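Local coordinates for flagellar biosynthesis protein FlhF (Bacillus subtilis, PDB 2PX0) that binds GTP as a homodimeric GTPase of the signal recognition particle family and is necessary for flagellar biosynthesis, at residues Glu101-Ser113 / Lys177-Thr190. Sequence-based numbering, arbitrary orientation.
Sequences EPIHSKYIVLFGS and KELFSEYDHVFVDT
The carbonyl O of Ile108 takes the backbone N-H of Val188 at 2.7 Å (Ile108 O to Val188 N). One step back, Val186 O accepts the N-H of Ile108 at 2.8 Å and 178°. Ile108 thus bonds to the residues on either side of Phe187, the pattern of parallel strands; the axes of 107-112 and 185-189 are 18° apart. On one face Tyr107 lies beside Val186 and Val109 beside Val188, each pair pointing the same way. With CG anti to its carbonyl carbon (chi1 -53°), Tyr107 carries its ring over to helix 170-179: Lys177 CG sits over one face, 4.1 Å from the centroid, Lys106 CG covers the opposite face, and Tyr107 OH makes a weak hydrogen bond to Lys177 O. On the other face Phe187 lies alongside Ile108, receives Ile103 CD1 at its ring edge, 3.9 Å from CE2, and reaches Leu122 of helix 118-132. Nearer the nucleotide, Thr190 OG1 donates a hydrogen bond of 2.8 Å to a lone pair of Leu110 O, in the carbonyl plane. Strand 107-112 leads into the probable P-loop, which includes Gly112, while strand 185-189 leads to Asp189, whose OD2 is hydrogen-bonded to Thr119 OG1 and whose side chain lies about 4 Å from the bound magnesium ion: adjacent parallel strands delivering Walker A and the DTAGR motif, as in SRP-type GTPases.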
# COMPACT_ATOMS: atom_id res chain seq x y z
N GLU A 101 3.25 23.84 -1.32
CA GLU A 101 3.12 24.74 -0.19
C GLU A 101 4.22 24.31 0.77
O GLU A 101 4.17 23.23 1.34
CB GLU A 101 1.75 24.52 0.46
CG GLU A 101 1.38 25.48 1.57
CD GLU A 101 0.07 25.10 2.24
OE1 GLU A 101 0.09 24.20 3.11
OE2 GLU A 101 -0.98 25.69 1.89
N PRO A 102 5.25 25.15 0.96
CA PRO A 102 6.35 24.80 1.87
C PRO A 102 5.89 24.70 3.32
O PRO A 102 4.77 25.07 3.66
CB PRO A 102 7.32 25.95 1.69
CG PRO A 102 6.40 27.10 1.49
CD PRO A 102 5.40 26.53 0.48
N ILE A 103 6.76 24.19 4.17
CA ILE A 103 6.44 24.07 5.59
C ILE A 103 6.63 25.42 6.28
O ILE A 103 7.74 25.97 6.30
CB ILE A 103 7.31 22.98 6.26
CG1 ILE A 103 6.65 21.62 6.04
CG2 ILE A 103 7.50 23.28 7.74
CD1 ILE A 103 7.35 20.49 6.74
N HIS A 104 5.55 25.96 6.84
CA HIS A 104 5.57 27.25 7.54
C HIS A 104 5.08 27.15 8.98
O HIS A 104 5.83 27.42 9.92
CB HIS A 104 4.70 28.27 6.81
CG HIS A 104 5.32 28.83 5.57
ND1 HIS A 104 6.55 29.46 5.58
CD2 HIS A 104 4.89 28.86 4.29
CE1 HIS A 104 6.83 29.87 4.35
NE2 HIS A 104 5.84 29.52 3.55
N SER A 105 3.81 26.78 9.14
CA SER A 105 3.18 26.66 10.45
C SER A 105 4.06 26.01 11.50
O SER A 105 5.04 25.32 11.20
CB SER A 105 1.87 25.87 10.32
OG SER A 105 0.99 26.51 9.42
N LYS A 106 3.70 26.23 12.76
CA LYS A 106 4.44 25.69 13.88
C LYS A 106 4.09 24.23 14.10
O LYS A 106 4.89 23.47 14.65
CB LYS A 106 4.11 26.51 15.14
CG LYS A 106 4.76 26.00 16.42
CD LYS A 106 4.65 27.03 17.53
CE LYS A 106 5.44 28.30 17.18
NZ LYS A 106 5.45 29.31 18.28
N TYR A 107 2.91 23.82 13.65
CA TYR A 107 2.47 22.45 13.82
C TYR A 107 2.25 21.75 12.48
O TYR A 107 1.49 22.21 11.64
CB TYR A 107 1.19 22.44 14.64
CG TYR A 107 1.35 23.21 15.93
CD1 TYR A 107 2.02 22.64 17.03
CD2 TYR A 107 0.89 24.52 16.05
CE1 TYR A 107 2.23 23.37 18.19
CE2 TYR A 107 1.09 25.25 17.21
CZ TYR A 107 1.76 24.68 18.27
OH TYR A 107 1.98 25.43 19.41
N ILE A 108 2.95 20.63 12.31
CA ILE A 108 2.86 19.84 11.08
C ILE A 108 2.21 18.49 11.37
O ILE A 108 2.77 17.66 12.09
CB ILE A 108 4.26 19.60 10.49
CG1 ILE A 108 4.97 20.93 10.25
CG2 ILE A 108 4.15 18.80 9.20
CD1 ILE A 108 4.25 21.88 9.30
N VAL A 109 1.03 18.27 10.80
CA VAL A 109 0.31 17.02 11.03
C VAL A 109 0.23 16.11 9.79
O VAL A 109 -0.01 16.58 8.67
CB VAL A 109 -1.11 17.31 11.56
CG1 VAL A 109 -1.94 16.03 11.60
CG2 VAL A 109 -1.02 17.92 12.95
N LEU A 110 0.45 14.82 10.01
CA LEU A 110 0.38 13.84 8.93
C LEU A 110 -0.54 12.69 9.30
O LEU A 110 -0.31 12.00 10.29
CB LEU A 110 1.76 13.27 8.62
CG LEU A 110 2.96 14.12 8.22
CD1 LEU A 110 3.80 13.28 7.26
CD2 LEU A 110 2.54 15.42 7.57
N PHE A 111 -1.59 12.49 8.51
CA PHE A 111 -2.51 11.39 8.75
C PHE A 111 -2.67 10.65 7.43
O PHE A 111 -2.32 11.17 6.37
CB PHE A 111 -3.85 11.92 9.30
CG PHE A 111 -4.34 13.19 8.65
CD1 PHE A 111 -4.91 13.17 7.38
CD2 PHE A 111 -4.20 14.41 9.31
CE1 PHE A 111 -5.35 14.35 6.78
CE2 PHE A 111 -4.64 15.60 8.70
CZ PHE A 111 -5.21 15.56 7.44
N GLY A 112 -3.16 9.42 7.47
CA GLY A 112 -3.30 8.70 6.23
C GLY A 112 -3.38 7.19 6.35
O GLY A 112 -3.32 6.62 7.43
N SER A 113 -3.50 6.56 5.20
CA SER A 113 -3.61 5.12 5.08
C SER A 113 -2.56 4.34 5.87
O SER A 113 -1.54 4.89 6.28
CB SER A 113 -3.51 4.77 3.60
OG SER A 113 -3.84 5.91 2.82
N LYS A 177 0.86 20.72 22.70
CA LYS A 177 0.74 21.66 21.61
C LYS A 177 1.04 23.05 22.15
O LYS A 177 1.55 23.91 21.44
CB LYS A 177 -0.70 21.58 21.06
CG LYS A 177 -1.06 22.57 19.96
CD LYS A 177 -2.46 22.23 19.44
CE LYS A 177 -2.98 23.26 18.45
NZ LYS A 177 -3.27 24.57 19.11
N GLU A 178 0.72 23.26 23.42
CA GLU A 178 0.95 24.55 24.07
C GLU A 178 2.30 24.61 24.77
O GLU A 178 2.86 25.69 24.98
CB GLU A 178 -0.18 24.82 25.08
CG GLU A 178 -1.52 25.16 24.41
CD GLU A 178 -2.70 25.05 25.36
OE1 GLU A 178 -2.67 25.71 26.43
OE2 GLU A 178 -3.66 24.31 25.03
N LEU A 179 2.82 23.44 25.12
CA LEU A 179 4.11 23.34 25.78
C LEU A 179 5.19 23.71 24.77
O LEU A 179 6.10 24.49 25.06
CB LEU A 179 4.32 21.91 26.26
CG LEU A 179 5.51 21.61 27.17
CD1 LEU A 179 5.36 20.20 27.73
CD2 LEU A 179 6.81 21.76 26.39
N PHE A 180 5.08 23.15 23.57
CA PHE A 180 6.03 23.41 22.50
C PHE A 180 5.77 24.73 21.80
O PHE A 180 6.36 25.02 20.75
CB PHE A 180 5.99 22.28 21.48
CG PHE A 180 6.50 20.98 22.01
CD1 PHE A 180 7.78 20.88 22.54
CD2 PHE A 180 5.70 19.84 21.97
CE1 PHE A 180 8.25 19.68 23.03
CE2 PHE A 180 6.17 18.63 22.45
CZ PHE A 180 7.45 18.55 22.98
N SER A 181 4.89 25.53 22.39
CA SER A 181 4.54 26.84 21.84
C SER A 181 5.77 27.69 21.51
O SER A 181 5.71 28.60 20.69
CB SER A 181 3.65 27.59 22.83
OG SER A 181 4.32 27.79 24.07
N GLU A 182 6.89 27.38 22.16
CA GLU A 182 8.11 28.14 21.96
C GLU A 182 8.95 27.66 20.78
O GLU A 182 9.82 28.38 20.29
CB GLU A 182 8.96 28.09 23.24
CG GLU A 182 8.28 28.62 24.50
CD GLU A 182 8.12 30.14 24.51
OE1 GLU A 182 7.37 30.68 23.66
OE2 GLU A 182 8.75 30.80 25.36
N TYR A 183 8.68 26.44 20.32
CA TYR A 183 9.43 25.87 19.20
C TYR A 183 8.95 26.35 17.83
O TYR A 183 7.81 26.76 17.67
CB TYR A 183 9.36 24.34 19.26
CG TYR A 183 10.12 23.75 20.42
CD1 TYR A 183 9.68 23.95 21.72
CD2 TYR A 183 11.29 23.03 20.21
CE1 TYR A 183 10.40 23.46 22.79
CE2 TYR A 183 12.03 22.53 21.28
CZ TYR A 183 11.58 22.75 22.57
OH TYR A 183 12.31 22.30 23.64
N ASP A 184 9.84 26.30 16.84
CA ASP A 184 9.47 26.73 15.50
C ASP A 184 8.40 25.79 14.96
O ASP A 184 7.23 26.15 14.84
CB ASP A 184 10.67 26.70 14.56
CG ASP A 184 11.78 27.62 15.00
OD1 ASP A 184 11.48 28.77 15.39
OD2 ASP A 184 12.95 27.20 14.94
N HIS A 185 8.84 24.58 14.63
CA HIS A 185 7.96 23.56 14.08
C HIS A 185 7.79 22.38 15.02
O HIS A 185 8.72 21.98 15.73
CB HIS A 185 8.52 23.09 12.75
CG HIS A 185 8.66 24.17 11.74
ND1 HIS A 185 9.47 24.06 10.63
CD2 HIS A 185 8.09 25.40 11.67
CE1 HIS A 185 9.39 25.17 9.91
NE2 HIS A 185 8.56 26.00 10.52
N VAL A 186 6.59 21.83 15.02
CA VAL A 186 6.28 20.68 15.85
C VAL A 186 5.68 19.62 14.92
O VAL A 186 4.59 19.79 14.37
CB VAL A 186 5.26 21.04 16.92
CG1 VAL A 186 5.16 19.91 17.92
CG2 VAL A 186 5.67 22.33 17.59
N PHE A 187 6.41 18.53 14.73
CA PHE A 187 5.95 17.47 13.86
C PHE A 187 5.10 16.42 14.58
O PHE A 187 5.59 15.66 15.43
CB PHE A 187 7.15 16.82 13.16
CG PHE A 187 7.93 17.78 12.30
CD1 PHE A 187 8.84 18.67 12.87
CD2 PHE A 187 7.71 17.84 10.92
CE1 PHE A 187 9.52 19.62 12.07
CE2 PHE A 187 8.39 18.78 10.12
CZ PHE A 187 9.29 19.67 10.71
N VAL A 188 3.81 16.41 14.24
CA VAL A 188 2.85 15.47 14.83
C VAL A 188 2.60 14.27 13.93
O VAL A 188 2.26 14.41 12.76
CB VAL A 188 1.50 16.15 15.08
CG1 VAL A 188 0.57 15.17 15.77
CG2 VAL A 188 1.70 17.39 15.92
N ASP A 189 2.76 13.08 14.51
CA ASP A 189 2.56 11.80 13.81
C ASP A 189 1.21 11.28 14.31
O ASP A 189 0.80 11.61 15.42
CB ASP A 189 3.72 10.85 14.17
CG ASP A 189 3.68 9.51 13.42
OD1 ASP A 189 3.01 9.42 12.38
OD2 ASP A 189 4.36 8.55 13.87
N THR A 190 0.51 10.50 13.49
CA THR A 190 -0.80 9.98 13.88
C THR A 190 -0.93 8.48 13.61
O THR A 190 -0.15 7.91 12.86
CB THR A 190 -1.95 10.70 13.13
OG1 THR A 190 -1.95 10.30 11.76
CG2 THR A 190 -1.79 12.21 13.22